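Side-chain contacts in hemin degrading factor (Pseudomonas aeruginosa, PDB 4MF9), which binds heme, probably carries it within the cell to heme oxygenase, and has been identified as a heme-degrading enzyme: residues A[35-40]-A[84-89]; A[144-149]-A[268-273]. One frame throughout, in Å; residues are numbered along the deposited sequence.

Both contacts lie beside the large antiparallel sheets of this two-repeat heme protein and involve a common one. Contact 1 ties helix 36-42 to the turn between strands 78-84 and 88-93; contact 2 brings the turn after strand 138-146 against the one between strands 262-268 and 271-277. Their centres lie 12 Å apart, and they touch where N268 ND2 stands 3.1 Å from R84 O, a probable hydrogen bond. Neither reaches the heme. The side chain of N85 in contact 1 stays about 12 Å from it and that of H270 in contact 2 about 11 Å, while the side chains of H270 and R118, a heme-binding residue, are about 10 Å apart.

Contact 1 (A[35-40]-A[84-89]); sequences RARDAA and RNEHCV
R37 reaches from the first turn of helix 36-42 to the hairpin segment 84-89 and meets R84 and E86 there. Its CB points toward the hairpin, and the chain runs on through CG with chi2 near anti (-159°) before bending at chi3. CD is the first atom to touch, 3.6 Å from R84 NH1. NE then sits over the centre of the R84 guanidinium, 3.6 Å from R84 CZ, and the two flat groups stack, planes 14° apart and centres 3.9 Å apart. V89 CG2 covers the opposite face of R84, so this guanidinium is sandwiched between an aliphatic branch and another arginine. At the tip, R37 grips E86 end-on, through NH1 and NH2: NH2 donates to E86 OE2 at 2.7 Å and NH1 to E86 OE1 at 3.2 Å, both with the acceptor near the guanidinium plane, and NH1 adds a weak bond to OE2. The carboxylate is not coplanar with the guanidinium but turned 51° from it, so both oxygens are met from above their plane. E86 thus supplies a counter-charge beside the stacked pair. R84 is held by backbone oxygens of the turn that follows it, NE donating almost straight to N85 O at 2.9 Å and NH2 to E86 O at 3.1 Å. The same connection contains an Asx turn, in which N85 OD1 accepts from H87 N at 3.0 Å; N85 ND2 in turn bonds to I333 O and G267 O. An arginine-arginine stack closed by an end-on salt bridge here links an N-terminal helix to the tight connection of a beta hairpin, strands 78-84 and 88-93, at the surface of the first sheet of the HemS-type fold.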
ATOM      1  N   ARG A  35      -6.950  -2.868  17.048  1.00 31.40           N
ATOM      2  CA  ARG A  35      -7.638  -2.753  15.779  1.00 32.61           C
ATOM      3  C   ARG A  35      -7.997  -4.127  15.192  1.00 28.21           C
ATOM      4  O   ARG A  35      -7.467  -5.081  15.591  1.00 29.47           O
ATOM      5  CB  ARG A  35      -6.894  -1.902  14.748  1.00 36.28           C
ATOM      6  CG  ARG A  35      -6.169  -0.645  15.215  1.00 35.37           C
ATOM      7  CD  ARG A  35      -7.111   0.512  15.392  1.00 33.37           C
ATOM      8  NE  ARG A  35      -7.854   0.332  16.618  1.00 33.34           N
ATOM      9  CZ  ARG A  35      -8.972   0.973  16.884  1.00 36.54           C
ATOM     10  NH1 ARG A  35      -9.417   1.830  16.017  1.00 39.02           N
ATOM     11  NH2 ARG A  35      -9.626   0.782  18.014  1.00 36.80           N
ATOM     12  N   ALA A  36      -8.801  -4.158  14.151  1.00 26.97           N
ATOM     13  CA  ALA A  36      -9.259  -5.412  13.583  1.00 26.71           C
ATOM     14  C   ALA A  36      -8.118  -6.310  13.203  1.00 23.67           C
ATOM     15  O   ALA A  36      -8.095  -7.431  13.526  1.00 25.38           O
ATOM     16  CB  ALA A  36     -10.059  -5.133  12.319  1.00 22.22           C
ATOM     17  N   ARG A  37      -7.131  -5.767  12.557  1.00 23.11           N
ATOM     18  CA  ARG A  37      -5.999  -6.549  12.174  1.00 24.81           C
ATOM     19  C   ARG A  37      -5.248  -7.118  13.372  1.00 26.97           C
ATOM     20  O   ARG A  37      -4.888  -8.233  13.367  1.00 23.99           O
ATOM     21  CB  ARG A  37      -5.113  -5.714  11.262  1.00 26.53           C
ATOM     22  CG  ARG A  37      -3.659  -5.970  11.299  1.00 26.17           C
ATOM     23  CD  ARG A  37      -2.924  -4.766  10.775  1.00 22.61           C
ATOM     24  NE  ARG A  37      -2.125  -5.161   9.649  1.00 26.94           N
ATOM     25  CZ  ARG A  37      -0.942  -5.690   9.757  1.00 30.69           C
ATOM     26  NH1 ARG A  37      -0.438  -5.880  10.942  1.00 34.36           N
ATOM     27  NH2 ARG A  37      -0.264  -6.024   8.701  1.00 28.27           N
ATOM     28  N   ASP A  38      -5.035  -6.322  14.401  1.00 27.37           N
ATOM     29  CA  ASP A  38      -4.397  -6.816  15.603  1.00 30.08           C
ATOM     30  C   ASP A  38      -5.232  -7.877  16.306  1.00 27.72           C
ATOM     31  O   ASP A  38      -4.724  -8.923  16.633  1.00 28.04           O
ATOM     32  CB  ASP A  38      -4.199  -5.682  16.585  1.00 31.73           C
ATOM     33  CG  ASP A  38      -3.405  -4.538  16.025  1.00 33.14           C
ATOM     34  OD1 ASP A  38      -2.220  -4.637  15.948  1.00 35.85           O
ATOM     35  OD2 ASP A  38      -3.981  -3.561  15.675  1.00 36.46           O
ATOM     36  N   ALA A  39      -6.519  -7.594  16.458  1.00 27.89           N
ATOM     37  CA  ALA A  39      -7.428  -8.536  17.107  1.00 27.31           C
ATOM     38  C   ALA A  39      -7.477  -9.878  16.385  1.00 26.13           C
ATOM     39  O   ALA A  39      -7.429 -10.929  17.024  1.00 25.23           O
ATOM     40  CB  ALA A  39      -8.813  -7.942  17.214  1.00 29.06           C
ATOM     41  N   ALA A  40      -7.577  -9.839  15.057  1.00 25.57           N
ATOM     42  CA  ALA A  40      -7.603 -11.060  14.260  1.00 26.04           C
ATOM     43  C   ALA A  40      -6.403 -11.949  14.575  1.00 29.05           C
ATOM     44  O   ALA A  40      -6.545 -13.163  14.723  1.00 30.81           O
ATOM     45  CB  ALA A  40      -7.649 -10.730  12.767  1.00 24.91           C
ATOM     46  N   ARG A  84      -1.822  -0.366   3.230  1.00  8.36           N
ATOM     47  CA  ARG A  84      -0.686  -0.556   4.119  1.00  9.13           C
ATOM     48  C   ARG A  84       0.017  -1.870   3.857  1.00  8.51           C
ATOM     49  O   ARG A  84      -0.474  -2.737   3.137  1.00 10.23           O
ATOM     50  CB  ARG A  84      -1.142  -0.529   5.592  1.00 11.08           C
ATOM     51  CG  ARG A  84      -1.974  -1.755   5.975  1.00 14.91           C
ATOM     52  CD  ARG A  84      -2.218  -1.856   7.462  1.00 17.28           C
ATOM     53  NE  ARG A  84      -0.974  -2.013   8.209  1.00 14.25           N
ATOM     54  CZ  ARG A  84      -0.860  -1.787   9.514  1.00 21.51           C
ATOM     55  NH1 ARG A  84      -1.919  -1.397  10.223  1.00 12.44           N
ATOM     56  NH2 ARG A  84       0.311  -1.949  10.111  1.00 15.97           N
ATOM     57  N   ASN A  85       1.189  -2.003   4.454  1.00  8.03           N
ATOM     58  CA  ASN A  85       1.826  -3.292   4.604  1.00 11.90           C
ATOM     59  C   ASN A  85       2.078  -3.436   6.098  1.00 11.73           C
ATOM     60  O   ASN A  85       1.490  -2.705   6.890  1.00 12.44           O
ATOM     61  CB  ASN A  85       3.115  -3.358   3.780  1.00 11.12           C
ATOM     62  CG  ASN A  85       3.997  -2.136   3.982  1.00 11.97           C
ATOM     63  OD1 ASN A  85       4.477  -1.893   5.082  1.00 11.38           O
ATOM     64  ND2 ASN A  85       4.212  -1.365   2.919  1.00  9.40           N
ATOM     65  N   GLU A  86       2.921  -4.317   6.526  1.00 14.07           N
ATOM     66  CA  GLU A  86       3.108  -4.557   7.925  1.00 16.87           C
ATOM     67  C   GLU A  86       3.624  -3.338   8.651  1.00 17.83           C
ATOM     68  O   GLU A  86       3.155  -3.064   9.696  1.00 15.96           O
ATOM     69  CB  GLU A  86       3.968  -5.762   8.162  1.00 20.36           C
ATOM     70  CG  GLU A  86       4.112  -6.147   9.603  1.00 21.52           C
ATOM     71  CD  GLU A  86       2.823  -6.618  10.229  1.00 30.92           C
ATOM     72  OE1 GLU A  86       2.639  -6.414  11.405  1.00 35.24           O
ATOM     73  OE2 GLU A  86       1.990  -7.217   9.550  1.00 33.53           O
ATOM     74  N   HIS A  87       4.540  -2.590   8.039  1.00 12.46           N
ATOM     75  CA  HIS A  87       5.211  -1.500   8.768  1.00 15.02           C
ATOM     76  C   HIS A  87       4.872  -0.075   8.369  1.00 14.16           C
ATOM     77  O   HIS A  87       5.381   0.873   8.968  1.00 14.70           O
ATOM     78  CB  HIS A  87       6.724  -1.700   8.728  1.00 14.53           C
ATOM     79  CG  HIS A  87       7.155  -2.956   9.405  1.00 13.98           C
ATOM     80  ND1 HIS A  87       6.943  -3.176  10.750  1.00 20.39           N
ATOM     81  CD2 HIS A  87       7.724  -4.081   8.920  1.00 16.73           C
ATOM     82  CE1 HIS A  87       7.391  -4.377  11.069  1.00 21.11           C
ATOM     83  NE2 HIS A  87       7.871  -4.945   9.977  1.00 21.19           N
ATOM     84  N   CYS A  88       4.012   0.085   7.372  1.00 13.09           N
ATOM     85  CA  CYS A  88       3.694   1.424   6.904  1.00 12.29           C
ATOM     86  C   CYS A  88       2.265   1.530   6.408  1.00 11.06           C
ATOM     87  O   CYS A  88       1.808   0.708   5.613  1.00  9.16           O
ATOM     88  CB  CYS A  88       4.684   1.856   5.815  1.00  9.16           C
ATOM     89  SG  CYS A  88       4.627   3.604   5.407  1.00 11.09           S
ATOM     90  N   VAL A  89       1.578   2.561   6.891  1.00 10.08           N
ATOM     91  CA  VAL A  89       0.201   2.846   6.523  1.00 11.06           C
ATOM     92  C   VAL A  89       0.103   4.165   5.771  1.00 10.82           C
ATOM     93  O   VAL A  89       0.579   5.198   6.244  1.00 10.30           O
ATOM     94  CB  VAL A  89      -0.688   2.972   7.772  1.00 11.60           C
ATOM     95  CG1 VAL A  89      -2.106   3.302   7.362  1.00 12.34           C
ATOM     96  CG2 VAL A  89      -0.626   1.695   8.601  1.00 15.46           C
TER

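Contact 2 (A[144-149]-A[268-273]); sequences VFDQQG and NAHCIQ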
ATOM      1  N   VAL A 144     -11.352  -4.724   1.285  1.00  9.27           N
ATOM      2  CA  VAL A 144     -10.991  -5.808   0.376  1.00  9.16           C
ATOM      3  C   VAL A 144      -9.920  -6.695   0.999  1.00 10.55           C
ATOM      4  O   VAL A 144      -8.966  -6.189   1.609  1.00 10.21           O
ATOM      5  CB  VAL A 144     -10.471  -5.242  -0.979  1.00  8.47           C
ATOM      6  CG1 VAL A 144     -10.037  -6.380  -1.904  1.00  8.48           C
ATOM      7  CG2 VAL A 144     -11.554  -4.405  -1.651  1.00  8.37           C
ATOM      8  N   PHE A 145     -10.058  -8.009   0.810  1.00 11.05           N
ATOM      9  CA  PHE A 145      -9.115  -8.985   1.362  1.00 12.35           C
ATOM     10  C   PHE A 145      -8.596  -9.980   0.321  1.00 11.86           C
ATOM     11  O   PHE A 145      -9.294 -10.291  -0.653  1.00 11.16           O
ATOM     12  CB  PHE A 145      -9.763  -9.708   2.550  1.00  8.59           C
ATOM     13  CG  PHE A 145     -10.194  -8.768   3.637  1.00 12.02           C
ATOM     14  CD1 PHE A 145      -9.304  -8.391   4.637  1.00 14.61           C
ATOM     15  CD2 PHE A 145     -11.473  -8.218   3.631  1.00 11.11           C
ATOM     16  CE1 PHE A 145      -9.683  -7.501   5.630  1.00 12.68           C
ATOM     17  CE2 PHE A 145     -11.857  -7.317   4.627  1.00 14.31           C
ATOM     18  CZ  PHE A 145     -10.957  -6.962   5.623  1.00 10.54           C
ATOM     19  N   ASP A 146      -7.363 -10.458   0.520  1.00 13.36           N
ATOM     20  CA  ASP A 146      -6.710 -11.336  -0.460  1.00 15.88           C
ATOM     21  C   ASP A 146      -6.989 -12.826  -0.220  1.00 18.68           C
ATOM     22  O   ASP A 146      -7.765 -13.177   0.664  1.00 15.80           O
ATOM     23  CB  ASP A 146      -5.192 -11.044  -0.585  1.00 14.20           C
ATOM     24  CG  ASP A 146      -4.397 -11.383   0.671  1.00 16.97           C
ATOM     25  OD1 ASP A 146      -4.840 -12.207   1.492  1.00 15.45           O
ATOM     26  OD2 ASP A 146      -3.285 -10.821   0.834  1.00 19.59           O
ATOM     27  N   GLN A 147      -6.316 -13.693  -0.952  1.00 16.79           N
ATOM     28  CA  GLN A 147      -6.551 -15.093  -0.857  1.00 19.68           C
ATOM     29  C   GLN A 147      -6.280 -15.665   0.515  1.00 24.20           C
ATOM     30  O   GLN A 147      -6.750 -16.735   0.831  1.00 25.24           O
ATOM     31  CB  GLN A 147      -5.744 -15.817  -1.880  1.00 25.37           C
ATOM     32  CG  GLN A 147      -6.603 -16.604  -2.777  1.00 36.18           C
ATOM     33  CD  GLN A 147      -7.456 -15.736  -3.545  1.00 30.85           C
ATOM     34  OE1 GLN A 147      -8.611 -15.973  -3.643  1.00 35.80           O
ATOM     35  NE2 GLN A 147      -6.894 -14.711  -4.092  1.00 27.56           N
ATOM     36  N   GLN A 148      -5.470 -14.983   1.305  1.00 18.53           N
ATOM     37  CA  GLN A 148      -5.127 -15.437   2.655  1.00 20.09           C
ATOM     38  C   GLN A 148      -5.926 -14.716   3.743  1.00 18.67           C
ATOM     39  O   GLN A 148      -5.704 -14.934   4.943  1.00 21.70           O
ATOM     40  CB  GLN A 148      -3.621 -15.296   2.911  1.00 18.02           C
ATOM     41  CG  GLN A 148      -2.759 -16.277   2.091  1.00 22.63           C
ATOM     42  CD  GLN A 148      -2.704 -15.931   0.615  1.00 23.85           C
ATOM     43  OE1 GLN A 148      -3.160 -16.698  -0.234  1.00 31.90           O
ATOM     44  NE2 GLN A 148      -2.133 -14.778   0.299  1.00 20.66           N
ATOM     45  N   GLY A 149      -6.840 -13.842   3.329  1.00 15.87           N
ATOM     46  CA  GLY A 149      -7.629 -13.076   4.289  1.00 15.40           C
ATOM     47  C   GLY A 149      -6.958 -11.805   4.794  1.00 15.09           C
ATOM     48  O   GLY A 149      -7.478 -11.128   5.691  1.00 14.57           O
ATOM     49  N   ASN A 268       1.400  -3.339  -0.926  1.00 11.90           N
ATOM     50  CA  ASN A 268       1.543  -4.736  -0.583  1.00 13.34           C
ATOM     51  C   ASN A 268       1.520  -5.478  -1.916  1.00 12.25           C
ATOM     52  O   ASN A 268       1.586  -4.845  -2.966  1.00 10.74           O
ATOM     53  CB  ASN A 268       0.398  -5.169   0.342  1.00  8.10           C
ATOM     54  CG  ASN A 268      -0.975  -4.801  -0.207  1.00 10.53           C
ATOM     55  OD1 ASN A 268      -1.367  -5.266  -1.281  1.00 10.72           O
ATOM     56  ND2 ASN A 268      -1.716  -3.978   0.530  1.00  7.96           N
ATOM     57  N   ALA A 269       1.397  -6.799  -1.896  1.00 14.87           N
ATOM     58  CA  ALA A 269       1.433  -7.567  -3.140  1.00 13.93           C
ATOM     59  C   ALA A 269       0.304  -7.213  -4.122  1.00 16.97           C
ATOM     60  O   ALA A 269       0.415  -7.483  -5.324  1.00 17.64           O
ATOM     61  CB  ALA A 269       1.407  -9.052  -2.826  1.00 19.42           C
ATOM     62  N   HIS A 270      -0.768  -6.602  -3.627  1.00 11.04           N
ATOM     63  CA  HIS A 270      -1.976  -6.449  -4.437  1.00 11.92           C
ATOM     64  C   HIS A 270      -2.404  -5.012  -4.731  1.00 11.52           C
ATOM     65  O   HIS A 270      -3.331  -4.778  -5.512  1.00 13.24           O
ATOM     66  CB  HIS A 270      -3.136  -7.187  -3.758  1.00 11.85           C
ATOM     67  CG  HIS A 270      -2.783  -8.568  -3.315  1.00 10.75           C
ATOM     68  ND1 HIS A 270      -2.677  -9.622  -4.193  1.00 14.55           N
ATOM     69  CD2 HIS A 270      -2.481  -9.061  -2.091  1.00 11.50           C
ATOM     70  CE1 HIS A 270      -2.333 -10.713  -3.527  1.00 15.51           C
ATOM     71  NE2 HIS A 270      -2.207 -10.397  -2.250  1.00 14.91           N
ATOM     72  N   CYS A 271      -1.758  -4.049  -4.092  1.00  9.04           N
ATOM     73  CA  CYS A 271      -2.202  -2.673  -4.200  1.00  7.18           C
ATOM     74  C   CYS A 271      -1.054  -1.751  -3.871  1.00  8.50           C
ATOM     75  O   CYS A 271      -0.316  -1.982  -2.910  1.00  7.73           O
ATOM     76  CB  CYS A 271      -3.389  -2.424  -3.253  1.00  6.76           C
ATOM     77  SG  CYS A 271      -4.166  -0.799  -3.408  1.00  9.59           S
ATOM     78  N   ILE A 272      -0.883  -0.718  -4.685  1.00  9.96           N
ATOM     79  CA  ILE A 272       0.089   0.324  -4.378  1.00  8.83           C
ATOM     80  C   ILE A 272      -0.628   1.662  -4.372  1.00  9.65           C
ATOM     81  O   ILE A 272      -1.390   1.964  -5.290  1.00 10.98           O
ATOM     82  CB  ILE A 272       1.260   0.338  -5.381  1.00  9.73           C
ATOM     83  CG1 ILE A 272       2.001  -1.005  -5.344  1.00  9.89           C
ATOM     84  CG2 ILE A 272       2.179   1.518  -5.091  1.00  8.02           C
ATOM     85  CD1 ILE A 272       2.909  -1.265  -6.554  1.00 15.69           C
ATOM     86  N   GLN A 273      -0.384   2.445  -3.323  1.00  7.19           N
ATOM     87  CA  GLN A 273      -1.003   3.753  -3.145  1.00  9.69           C
ATOM     88  C   GLN A 273       0.094   4.821  -3.102  1.00  8.87           C
ATOM     89  O   GLN A 273       1.141   4.623  -2.493  1.00  6.20           O
ATOM     90  CB  GLN A 273      -1.809   3.772  -1.843  1.00  8.50           C
ATOM     91  CG  GLN A 273      -2.554   5.066  -1.562  1.00  9.41           C
ATOM     92  CD  GLN A 273      -3.646   4.892  -0.492  1.00  9.74           C
ATOM     93  OE1 GLN A 273      -4.470   3.970  -0.562  1.00 10.96           O
ATOM     94  NE2 GLN A 273      -3.648   5.775   0.493  1.00 10.94           N
TER
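D146 and H270 bring together two Asx turns at the ends of antiparallel strands, one from each HemS/ChuX repeat. The D146 side chain runs nearly perpendicular to that of H270, with the carboxylate plane turned 70° from the imidazole. D146 meets the NE2-CD2 side of the ring with both ends of its short chain: CB lies 3.5 Å from H270 NE2, and OD2 approaches the same nitrogen obliquely, 3.3 Å away. A chi1 of 67° tucks D146 CG in between the two backbone arms of its own residue, which lets OD1 turn back into the loop. There OD1 accepts from Q148 N at 2.9 Å and also from V150 N, bracing the type I turn D146-G149 that joins strands 138-146 and 151-157. V152 of strand 151-157 touches both D146 and H270, and its carbonyl O receives N268 ND2. On one face of the imidazole, A269 CB sits 3.9 Å above the centre. The H270 backbone is fixed by the second Asx turn, where H270 N donates to N268 OD1 in the carbonyl plane at 2.8 Å.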